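Putative sugar ABC transporter, substrate-binding protein (Clostridium phytofermentans, PDB 4WZZ) binds L-rhamnose in the cleft between its two lobes and probably delivers it to an ABC transporter for uptake. Local coordinates at residues L275-D285 with E360-Y371; V112-D123 with G136-N147. All coordinates share one frame; numbering follows the deposited sequence.

Contact 1 (L275-D285 with E360-Y371); sequences LPSEMADYIGD and EPSNIAEWAKVY. With EDO (1,2-ethanediol), chain D.
Pro276 meets Tyr371, the C-terminal residue, where two short helices pack against each other in this periplasmic-binding-protein fold: helix 276-279, which follows the parallel-sheet strand 269-272, and the C-terminal helix 364-368. The proline ring is wedged between the tyrosine ring and the side of the C-terminal helix. Its CD lies 3.5 Å from Tyr371 CD1, approaching the aromatic ring obliquely, while its CB rests near Trp367 CB. The Tyr371 side chain also touches Leu296 of strand 294-296 and Phe359 of strand 357-359.

Ile364 fills the middle of the interface. With CG1 anti to the backbone N (chi1 178°), the CG1-CD1 arm reaches across to the opposite segment, CD1 meeting Pro276 CA at 3.7 Å and Ile283 CD1 at 3.6 Å. Ala280 CB and Ala368 CB meet at 4.1 Å. Small residues here let the backbones come close: Ser277 CA and Ala368 CA are 4.0 Å apart. Farther along, Ile283 CG2 sits 3.8 Å from Pro361 CD, the two side chains crossing at about a right angle.

The terminal carboxylate is gripped through both oxygens by one residue, in the first turn of helix 276-279. Backbone N of Ser277 donates to Tyr371 OXT, a bent bond of 142°. The N-terminal end of a helix would probably favour the negative charge placed there. At the far end of the tyrosine, OH shares a hydrogen bond with an ethanediol molecule, probably from the crystallisation liquor. The second carboxylate oxygen, Tyr371 O, accepts a 2.6 Å hydrogen bond from Ser277 OG, which stands above the carboxylate plane.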
loop_
_atom_site.group_PDB
_atom_site.type_symbol
_atom_site.label_atom_id
_atom_site.label_comp_id
_atom_site.label_asym_id
_atom_site.label_seq_id
_atom_site.Cartn_x
_atom_site.Cartn_y
_atom_site.Cartn_z
ATOM N N LEU A 275 6.234 -5.935 -5.624
ATOM C CA LEU A 275 7.382 -5.165 -6.109
ATOM C C LEU A 275 7.942 -5.854 -7.331
ATOM O O LEU A 275 8.235 -7.052 -7.278
ATOM C CB LEU A 275 8.488 -5.095 -5.058
ATOM C CG LEU A 275 8.218 -4.183 -3.851
ATOM C CD1 LEU A 275 9.347 -4.273 -2.858
ATOM C CD2 LEU A 275 8.031 -2.736 -4.249
ATOM N N PRO A 276 8.094 -5.115 -8.439
ATOM C CA PRO A 276 8.748 -5.722 -9.612
ATOM C C PRO A 276 10.099 -6.397 -9.302
ATOM O O PRO A 276 10.407 -7.496 -9.803
ATOM C CB PRO A 276 8.911 -4.530 -10.562
ATOM C CG PRO A 276 7.728 -3.619 -10.221
ATOM C CD PRO A 276 7.630 -3.735 -8.706
ATOM N N SER A 277 10.902 -5.766 -8.461
ATOM C CA SER A 277 12.220 -6.289 -8.078
ATOM C C SER A 277 12.147 -7.688 -7.444
ATOM O O SER A 277 12.998 -8.540 -7.701
ATOM C CB SER A 277 12.917 -5.322 -7.121
ATOM O OG SER A 277 12.164 -5.195 -5.922
ATOM N N GLU A 278 11.138 -7.917 -6.613
ATOM C CA GLU A 278 10.947 -9.197 -5.941
ATOM C C GLU A 278 10.226 -10.242 -6.804
ATOM O O GLU A 278 10.455 -11.452 -6.669
ATOM C CB GLU A 278 10.141 -8.976 -4.659
ATOM C CG GLU A 278 10.897 -8.200 -3.610
ATOM C CD GLU A 278 10.165 -8.169 -2.281
ATOM O OE1 GLU A 278 8.961 -7.871 -2.260
ATOM O OE2 GLU A 278 10.807 -8.432 -1.252
HETATM N N MSE A 279 9.334 -9.792 -7.675
HETATM C CA MSE A 279 8.471 -10.714 -8.381
HETATM C C MSE A 279 8.976 -11.069 -9.772
HETATM O O MSE A 279 8.428 -11.959 -10.385
HETATM C CB MSE A 279 7.065 -10.134 -8.502
HETATM C CG MSE A 279 6.332 -10.050 -7.191
HETATM SE SE MSE A 279 6.009 -11.844 -6.491
HETATM C CE MSE A 279 4.813 -12.501 -7.912
ATOM N N ALA A 280 10.020 -10.397 -10.240
ATOM C CA ALA A 280 10.486 -10.560 -11.621
ATOM C C ALA A 280 10.640 -12.034 -12.043
ATOM O O ALA A 280 10.194 -12.447 -13.121
ATOM C CB ALA A 280 11.786 -9.838 -11.798
ATOM N N ASP A 281 11.253 -12.836 -11.194
ATOM C CA ASP A 281 11.542 -14.217 -11.592
ATOM C C ASP A 281 10.316 -15.123 -11.504
ATOM O O ASP A 281 10.380 -16.283 -11.951
ATOM C CB ASP A 281 12.665 -14.791 -10.752
ATOM C CG ASP A 281 13.971 -14.020 -10.897
ATOM O OD1 ASP A 281 14.154 -13.291 -11.906
ATOM O OD2 ASP A 281 14.826 -14.159 -9.990
ATOM N N TYR A 282 9.210 -14.631 -10.933
ATOM C CA TYR A 282 8.000 -15.426 -10.799
ATOM C C TYR A 282 6.944 -15.071 -11.806
ATOM O O TYR A 282 5.875 -15.680 -11.831
ATOM C CB TYR A 282 7.390 -15.232 -9.423
ATOM C CG TYR A 282 8.272 -15.628 -8.297
ATOM C CD1 TYR A 282 8.599 -16.963 -8.082
ATOM C CD2 TYR A 282 8.737 -14.693 -7.403
ATOM C CE1 TYR A 282 9.381 -17.335 -7.035
ATOM C CE2 TYR A 282 9.521 -15.054 -6.353
ATOM C CZ TYR A 282 9.833 -16.373 -6.160
ATOM O OH TYR A 282 10.606 -16.719 -5.090
ATOM N N ILE A 283 7.224 -14.060 -12.616
ATOM C CA ILE A 283 6.252 -13.582 -13.573
ATOM C C ILE A 283 6.500 -14.196 -14.937
ATOM O O ILE A 283 7.619 -14.160 -15.456
ATOM C CB ILE A 283 6.245 -12.049 -13.609
ATOM C CG1 ILE A 283 5.600 -11.541 -12.312
ATOM C CG2 ILE A 283 5.549 -11.520 -14.863
ATOM C CD1 ILE A 283 5.707 -10.039 -12.117
ATOM N N GLY A 284 5.445 -14.769 -15.499
ATOM C CA GLY A 284 5.513 -15.434 -16.792
ATOM C C GLY A 284 4.157 -15.992 -17.170
ATOM O O GLY A 284 3.353 -16.326 -16.305
ATOM N N ASP A 285 3.922 -16.126 -18.473
ATOM C CA ASP A 285 2.672 -16.682 -18.971
ATOM C C ASP A 285 2.929 -18.103 -19.473
ATOM O O ASP A 285 2.855 -18.360 -20.661
ATOM C CB ASP A 285 2.130 -15.797 -20.107
ATOM C CG ASP A 285 0.751 -16.230 -20.589
ATOM O OD1 ASP A 285 -0.026 -16.783 -19.778
ATOM O OD2 ASP A 285 0.454 -16.009 -21.794
ATOM N N GLU A 360 3.759 -7.084 -16.110
ATOM C CA GLU A 360 3.490 -8.311 -16.838
ATOM C C GLU A 360 4.766 -8.681 -17.588
ATOM O O GLU A 360 5.736 -7.935 -17.592
ATOM C CB GLU A 360 2.319 -8.084 -17.797
ATOM C CG GLU A 360 2.509 -6.892 -18.717
ATOM C CD GLU A 360 1.373 -6.748 -19.716
ATOM O OE1 GLU A 360 1.044 -7.740 -20.402
ATOM O OE2 GLU A 360 0.818 -5.641 -19.811
ATOM N N PRO A 361 4.788 -9.856 -18.239
ATOM C CA PRO A 361 6.014 -10.259 -18.927
ATOM C C PRO A 361 6.582 -9.216 -19.892
ATOM O O PRO A 361 7.801 -9.087 -20.065
ATOM C CB PRO A 361 5.572 -11.515 -19.695
ATOM C CG PRO A 361 4.491 -12.107 -18.795
ATOM C CD PRO A 361 3.775 -10.927 -18.187
ATOM N N SER A 362 5.709 -8.456 -20.533
ATOM C CA SER A 362 6.185 -7.500 -21.529
ATOM C C SER A 362 6.900 -6.276 -20.940
ATOM O O SER A 362 7.519 -5.532 -21.672
ATOM C CB SER A 362 5.033 -7.059 -22.432
ATOM O OG SER A 362 4.055 -6.332 -21.713
ATOM N N ASN A 363 6.817 -6.056 -19.624
ATOM C CA ASN A 363 7.456 -4.879 -19.027
ATOM C C ASN A 363 8.129 -5.119 -17.691
ATOM O O ASN A 363 8.640 -4.194 -17.098
ATOM C CB ASN A 363 6.469 -3.706 -18.861
ATOM C CG ASN A 363 5.392 -3.972 -17.813
ATOM O OD1 ASN A 363 5.449 -4.936 -17.067
ATOM N ND2 ASN A 363 4.426 -3.059 -17.729
ATOM N N ILE A 364 8.166 -6.352 -17.210
ATOM C CA ILE A 364 8.579 -6.575 -15.818
ATOM C C ILE A 364 10.066 -6.302 -15.601
ATOM O O ILE A 364 10.439 -5.693 -14.606
ATOM C CB ILE A 364 8.172 -8.003 -15.328
ATOM C CG1 ILE A 364 8.639 -8.284 -13.895
ATOM C CG2 ILE A 364 8.737 -9.086 -16.261
ATOM C CD1 ILE A 364 8.061 -7.368 -12.890
ATOM N N ALA A 365 10.921 -6.719 -16.532
ATOM C CA ALA A 365 12.349 -6.668 -16.273
ATOM C C ALA A 365 12.843 -5.225 -16.134
ATOM O O ALA A 365 13.659 -4.922 -15.257
ATOM C CB ALA A 365 13.114 -7.417 -17.357
ATOM N N GLU A 366 12.338 -4.323 -16.974
ATOM C CA GLU A 366 12.805 -2.926 -16.933
ATOM C C GLU A 366 12.419 -2.268 -15.610
ATOM O O GLU A 366 13.190 -1.496 -15.050
ATOM C CB GLU A 366 12.290 -2.125 -18.141
ATOM C CG GLU A 366 10.786 -1.925 -18.156
ATOM C CD GLU A 366 10.239 -1.658 -19.528
ATOM O OE1 GLU A 366 9.865 -0.498 -19.797
ATOM O OE2 GLU A 366 10.168 -2.604 -20.344
ATOM N N TRP A 367 11.247 -2.621 -15.070
ATOM C CA TRP A 367 10.780 -2.009 -13.840
ATOM C C TRP A 367 11.416 -2.613 -12.601
ATOM O O TRP A 367 11.415 -1.983 -11.544
ATOM C CB TRP A 367 9.249 -2.052 -13.749
ATOM C CG TRP A 367 8.610 -1.056 -14.660
ATOM C CD1 TRP A 367 8.112 -1.285 -15.895
ATOM C CD2 TRP A 367 8.424 0.353 -14.409
ATOM N NE1 TRP A 367 7.626 -0.122 -16.439
ATOM C CE2 TRP A 367 7.806 0.900 -15.549
ATOM C CE3 TRP A 367 8.712 1.191 -13.329
ATOM C CZ2 TRP A 367 7.463 2.254 -15.647
ATOM C CZ3 TRP A 367 8.370 2.540 -13.432
ATOM C CH2 TRP A 367 7.763 3.057 -14.585
ATOM N N ALA A 368 11.958 -3.823 -12.732
ATOM C CA ALA A 368 12.544 -4.528 -11.599
ATOM C C ALA A 368 13.775 -3.790 -11.079
ATOM O O ALA A 368 14.177 -3.991 -9.935
ATOM C CB ALA A 368 12.899 -5.929 -11.990
ATOM N N LYS A 369 14.364 -2.950 -11.924
ATOM C CA LYS A 369 15.502 -2.154 -11.502
ATOM C C LYS A 369 15.113 -0.827 -10.858
ATOM O O LYS A 369 15.995 -0.097 -10.374
ATOM C CB LYS A 369 16.437 -1.895 -12.690
ATOM C CG LYS A 369 17.088 -3.170 -13.223
ATOM C CD LYS A 369 17.795 -3.992 -12.127
ATOM C CE LYS A 369 19.313 -3.771 -12.112
ATOM N NZ LYS A 369 20.023 -4.758 -11.213
ATOM N N VAL A 370 13.823 -0.507 -10.858
ATOM C CA VAL A 370 13.340 0.763 -10.316
ATOM C C VAL A 370 12.852 0.576 -8.873
ATOM O O VAL A 370 13.223 1.341 -7.983
ATOM C CB VAL A 370 12.214 1.371 -11.169
ATOM C CG1 VAL A 370 11.891 2.789 -10.713
ATOM C CG2 VAL A 370 12.591 1.365 -12.645
ATOM N N TYR A 371 12.041 -0.454 -8.630
ATOM C CA TYR A 371 11.630 -0.772 -7.266
ATOM C C TYR A 371 11.171 -2.219 -7.162
ATOM O O TYR A 371 11.098 -2.784 -6.062
ATOM C CB TYR A 371 10.529 0.172 -6.762
ATOM C CG TYR A 371 9.353 0.406 -7.671
ATOM C CD1 TYR A 371 8.257 -0.460 -7.675
ATOM C CD2 TYR A 371 9.300 1.527 -8.503
ATOM C CE1 TYR A 371 7.174 -0.224 -8.485
ATOM C CE2 TYR A 371 8.227 1.764 -9.311
ATOM C CZ TYR A 371 7.151 0.895 -9.301
ATOM O OH TYR A 371 6.058 1.159 -10.113
ATOM O OXT TYR A 371 10.900 -2.826 -8.203
HETATM C C1 EDO D . 4.885 2.852 -12.602
HETATM O O1 EDO D . 5.564 3.337 -11.441
HETATM C C2 EDO D . 3.966 3.957 -13.107
HETATM O O2 EDO D . 2.987 4.195 -12.084
#

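Contact 2 (V112-D123 with G136-N147); sequences VDCIAIAANDTD and GIHVLSLDSATN. With RAM (alpha-L-rhamnopyranose), chain B.
Strands 114-117 and 138-142 run parallel, their axes 4.4 Å apart and inclined by 20°, as neighbours in the mixed sheet of one lobe; helix 126-134 joins them in a beta-alpha-beta crossover. The backbone bonds pass from His138 N to Asp113 O, Ile115 N to His138 O, Leu140 N to Ile115 O and Ile117 N to Leu140 O. Ile117 O then accepts twice, from Leu142 N and from Ser141 OG at 2.9 Å. Beyond the strands the chains stay joined: Ala119 N donates to Ser144 O, and Asn147 N to Thr122 O.

Ile115, Ile117 and Val139 lie on the face covered by helix 126-134. There Ile115 CG1 packs 3.9 Å from Ile137 CG2, and Ile117 CG2 meets Thr146 CG2 at about a right angle. Cys114, Ala116 and Leu140 face helix 299-315, with Ala116 CB 3.7 Å from Leu140 CD2.

Polar side chains fasten the loops. Ser144 swings OG away from its own amide nitrogen (chi1 179°), which brings it to Ala119 O at 2.7 Å, in the carbonyl plane. Asn147 ND2 donates an almost straight bond (177°) to Asp123 OD1 on its anti side; the other end of the amide, OD1, accepts from Ser150 OG. The Asp121 carboxylate closes an Asx turn onto Asp123 N.

Asp143, at the C-terminal ends of these parallel strands, binds two hydroxyls of the sugar: its OD1 accepts from O4 of rhamnose at 2.7 Å and its OD2 from O3 at 2.6 Å. Tyr68 OH also bonds to Asp143 OD1, and residues such as Asp222 and Lys62 also bond to rhamnose. The bidentate grip should hold the carboxylate's rotation and is consistent with Asp143 reading the relative placement of the two hydroxyls.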
loop_
_atom_site.group_PDB
_atom_site.type_symbol
_atom_site.label_atom_id
_atom_site.label_comp_id
_atom_site.label_asym_id
_atom_site.label_seq_id
_atom_site.Cartn_x
_atom_site.Cartn_y
_atom_site.Cartn_z
ATOM N N VAL A 112 8.963 17.024 16.547
ATOM C CA VAL A 112 8.857 17.174 15.099
ATOM C C VAL A 112 7.698 18.097 14.732
ATOM O O VAL A 112 6.808 18.329 15.534
ATOM C CB VAL A 112 8.660 15.825 14.389
ATOM C CG1 VAL A 112 9.785 14.854 14.769
ATOM C CG2 VAL A 112 7.268 15.219 14.685
ATOM N N ASP A 113 7.726 18.599 13.505
ATOM C CA ASP A 113 6.717 19.529 13.011
ATOM C C ASP A 113 5.587 18.827 12.266
ATOM O O ASP A 113 4.465 19.355 12.165
ATOM C CB ASP A 113 7.393 20.558 12.095
ATOM C CG ASP A 113 8.469 21.351 12.813
ATOM O OD1 ASP A 113 8.099 22.146 13.703
ATOM O OD2 ASP A 113 9.669 21.205 12.490
ATOM N N CYS A 114 5.884 17.643 11.738
ATOM C CA CYS A 114 4.939 16.920 10.901
ATOM C C CYS A 114 5.162 15.430 11.071
ATOM O O CYS A 114 6.297 14.986 11.228
ATOM C CB CYS A 114 5.143 17.335 9.450
ATOM S SG CYS A 114 4.053 16.518 8.277
ATOM N N ILE A 115 4.067 14.681 11.099
ATOM C CA ILE A 115 4.104 13.219 11.087
ATOM C C ILE A 115 3.335 12.722 9.870
ATOM O O ILE A 115 2.202 13.138 9.630
ATOM C CB ILE A 115 3.480 12.639 12.381
ATOM C CG1 ILE A 115 4.382 12.945 13.572
ATOM C CG2 ILE A 115 3.245 11.114 12.268
ATOM C CD1 ILE A 115 3.791 12.535 14.886
ATOM N N ALA A 116 3.972 11.851 9.091
ATOM C CA ALA A 116 3.320 11.179 7.979
ATOM C C ALA A 116 3.275 9.715 8.356
ATOM O O ALA A 116 4.312 9.126 8.619
ATOM C CB ALA A 116 4.120 11.372 6.687
ATOM N N ILE A 117 2.084 9.130 8.393
ATOM C CA ILE A 117 1.955 7.776 8.899
ATOM C C ILE A 117 1.150 6.835 7.996
ATOM O O ILE A 117 0.117 7.204 7.450
ATOM C CB ILE A 117 1.397 7.792 10.315
ATOM C CG1 ILE A 117 1.365 6.376 10.890
ATOM C CG2 ILE A 117 0.029 8.484 10.367
ATOM C CD1 ILE A 117 1.415 6.340 12.411
ATOM N N ALA A 118 1.676 5.620 7.850
ATOM C CA ALA A 118 1.012 4.527 7.148
ATOM C C ALA A 118 0.437 3.609 8.210
ATOM O O ALA A 118 1.170 2.860 8.869
ATOM C CB ALA A 118 1.994 3.776 6.278
ATOM N N ALA A 119 -0.877 3.704 8.403
ATOM C CA ALA A 119 -1.523 3.150 9.583
ATOM C C ALA A 119 -1.628 1.648 9.610
ATOM O O ALA A 119 -2.030 1.024 8.627
ATOM C CB ALA A 119 -2.943 3.748 9.732
ATOM N N ASN A 120 -1.298 1.071 10.760
ATOM C CA ASN A 120 -1.484 -0.365 10.985
ATOM C C ASN A 120 -2.865 -0.689 11.527
ATOM O O ASN A 120 -3.252 -1.859 11.629
ATOM C CB ASN A 120 -0.426 -0.897 11.939
ATOM C CG ASN A 120 0.945 -0.961 11.299
ATOM O OD1 ASN A 120 1.065 -1.124 10.087
ATOM N ND2 ASN A 120 1.982 -0.834 12.106
ATOM N N ASP A 121 -3.614 0.351 11.866
ATOM C CA ASP A 121 -4.985 0.203 12.356
ATOM C C ASP A 121 -5.656 1.541 12.112
ATOM O O ASP A 121 -5.028 2.603 12.260
ATOM C CB ASP A 121 -4.993 -0.149 13.840
ATOM C CG ASP A 121 -6.404 -0.453 14.383
ATOM O OD1 ASP A 121 -7.202 0.491 14.586
ATOM O OD2 ASP A 121 -6.691 -1.641 14.629
ATOM N N THR A 122 -6.925 1.499 11.729
ATOM C CA THR A 122 -7.588 2.690 11.261
ATOM C C THR A 122 -7.909 3.630 12.428
ATOM O O THR A 122 -7.893 4.857 12.271
ATOM C CB THR A 122 -8.881 2.311 10.528
ATOM O OG1 THR A 122 -8.640 1.123 9.752
ATOM C CG2 THR A 122 -9.317 3.435 9.624
ATOM N N ASP A 123 -8.166 3.042 13.594
ATOM C CA ASP A 123 -8.703 3.784 14.738
ATOM C C ASP A 123 -7.805 3.845 15.988
ATOM O O ASP A 123 -7.883 4.791 16.778
ATOM C CB ASP A 123 -10.037 3.166 15.145
ATOM C CG ASP A 123 -11.118 3.353 14.088
ATOM O OD1 ASP A 123 -11.138 4.397 13.409
ATOM O OD2 ASP A 123 -11.953 2.444 13.938
ATOM N N GLY A 136 0.584 20.782 18.232
ATOM C CA GLY A 136 0.824 21.594 17.051
ATOM C C GLY A 136 1.469 20.848 15.895
ATOM O O GLY A 136 1.954 21.458 14.947
ATOM N N ILE A 137 1.466 19.525 15.949
ATOM C CA ILE A 137 2.053 18.732 14.871
ATOM C C ILE A 137 1.058 18.413 13.742
ATOM O O ILE A 137 -0.032 17.902 13.975
ATOM C CB ILE A 137 2.627 17.424 15.419
ATOM C CG1 ILE A 137 3.654 17.744 16.507
ATOM C CG2 ILE A 137 3.236 16.584 14.276
ATOM C CD1 ILE A 137 4.225 16.538 17.248
ATOM N N HIS A 138 1.449 18.739 12.516
ATOM C CA HIS A 138 0.652 18.392 11.349
ATOM C C HIS A 138 0.678 16.889 11.162
ATOM O O HIS A 138 1.748 16.300 11.078
ATOM C CB HIS A 138 1.226 19.049 10.095
ATOM C CG HIS A 138 1.168 20.546 10.124
ATOM N ND1 HIS A 138 0.093 21.253 9.640
ATOM C CD2 HIS A 138 2.059 21.463 10.564
ATOM C CE1 HIS A 138 0.310 22.548 9.806
ATOM N NE2 HIS A 138 1.500 22.703 10.360
ATOM N N VAL A 139 -0.495 16.270 11.077
ATOM C CA VAL A 139 -0.539 14.833 10.797
ATOM C C VAL A 139 -1.078 14.562 9.395
ATOM O O VAL A 139 -2.164 15.021 9.038
ATOM C CB VAL A 139 -1.383 14.073 11.824
ATOM C CG1 VAL A 139 -1.412 12.573 11.465
ATOM C CG2 VAL A 139 -0.834 14.272 13.222
ATOM N N LEU A 140 -0.307 13.809 8.623
ATOM C CA LEU A 140 -0.670 13.380 7.276
ATOM C C LEU A 140 -0.593 11.852 7.276
ATOM O O LEU A 140 0.153 11.269 8.055
ATOM C CB LEU A 140 0.337 13.968 6.277
ATOM C CG LEU A 140 0.304 13.543 4.821
ATOM C CD1 LEU A 140 0.704 14.690 3.931
ATOM C CD2 LEU A 140 1.225 12.337 4.598
ATOM N N SER A 141 -1.385 11.204 6.435
ATOM C CA SER A 141 -1.319 9.757 6.346
ATOM C C SER A 141 -1.001 9.399 4.901
ATOM O O SER A 141 -1.354 10.150 3.993
ATOM C CB SER A 141 -2.655 9.179 6.819
ATOM O OG SER A 141 -2.690 7.781 6.768
ATOM N N LEU A 142 -0.308 8.271 4.699
ATOM C CA LEU A 142 -0.012 7.752 3.367
ATOM C C LEU A 142 -0.079 6.229 3.390
ATOM O O LEU A 142 0.087 5.614 4.445
ATOM C CB LEU A 142 1.362 8.195 2.834
ATOM C CG LEU A 142 2.618 7.483 3.353
ATOM C CD1 LEU A 142 3.852 7.890 2.562
ATOM C CD2 LEU A 142 2.827 7.768 4.830
ATOM N N ASP A 143 -0.308 5.646 2.212
ATOM C CA ASP A 143 -0.216 4.186 1.984
ATOM C C ASP A 143 -1.383 3.443 2.617
ATOM O O ASP A 143 -2.091 2.679 1.946
ATOM C CB ASP A 143 1.122 3.645 2.501
ATOM C CG ASP A 143 1.300 2.163 2.256
ATOM O OD1 ASP A 143 1.033 1.699 1.130
ATOM O OD2 ASP A 143 1.729 1.486 3.203
ATOM N N SER A 144 -1.570 3.652 3.911
ATOM C CA SER A 144 -2.651 3.025 4.661
ATOM C C SER A 144 -3.231 4.078 5.607
ATOM O O SER A 144 -2.520 4.652 6.438
ATOM C CB SER A 144 -2.110 1.810 5.427
ATOM O OG SER A 144 -3.120 1.174 6.198
ATOM N N ALA A 145 -4.517 4.353 5.458
ATOM C CA ALA A 145 -5.105 5.536 6.093
ATOM C C ALA A 145 -5.377 5.362 7.587
ATOM O O ALA A 145 -5.896 4.329 8.026
ATOM C CB ALA A 145 -6.403 5.920 5.374
ATOM N N THR A 146 -5.060 6.402 8.359
ATOM C CA THR A 146 -5.653 6.566 9.672
ATOM C C THR A 146 -7.064 7.054 9.409
ATOM O O THR A 146 -7.385 7.460 8.293
ATOM C CB THR A 146 -4.987 7.668 10.497
ATOM O OG1 THR A 146 -5.088 8.907 9.780
ATOM C CG2 THR A 146 -3.533 7.340 10.747
ATOM N N ASN A 147 -7.901 7.056 10.427
ATOM C CA ASN A 147 -9.256 7.545 10.204
ATOM C C ASN A 147 -9.290 9.057 9.912
ATOM O O ASN A 147 -8.267 9.722 9.963
ATOM C CB ASN A 147 -10.194 7.121 11.331
ATOM C CG ASN A 147 -9.902 7.786 12.654
ATOM O OD1 ASN A 147 -9.441 8.927 12.725
ATOM N ND2 ASN A 147 -10.181 7.059 13.722
HETATM C C1 RAM B . 2.884 -4.024 1.690
HETATM C C2 RAM B . 2.286 -3.053 2.700
HETATM C C3 RAM B . 1.799 -1.759 2.047
HETATM C C4 RAM B . 0.953 -2.050 0.813
HETATM C C5 RAM B . 1.687 -3.008 -0.124
HETATM C C6 RAM B . 0.828 -3.401 -1.315
HETATM O O1 RAM B . 4.102 -3.527 1.257
HETATM O O2 RAM B . 1.238 -3.738 3.312
HETATM O O3 RAM B . 1.087 -1.032 3.045
HETATM O O4 RAM B . 0.654 -0.839 0.143
HETATM O O5 RAM B . 2.057 -4.181 0.549
HETATM O O HOH W 1 4.153 21.810 13.396
#

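Overall arrangement
Along the chain contact 2 (112-123 with 136-147) closes before contact 1 (275-285 with 360-371) opens, and their centres lie 30 Å apart on opposite sides of the chain's centre. The nearest atoms are about 10 Å apart, and no sheet is shared. Contact 2 joins neighbouring strands within the eight-stranded mixed sheet, whereas contact 1 packs the C-terminal helix onto the segment after strand 269-272, an outer strand of the four-stranded parallel sheet. Rhamnose lies between: contact 2 supplies a residue that binds the sugar directly, Asp143, while the side chain of Leu275 in contact 1 remains about 7 Å from the sugar. The two contacts thus belong to opposite lobes of a two-lobed binding protein.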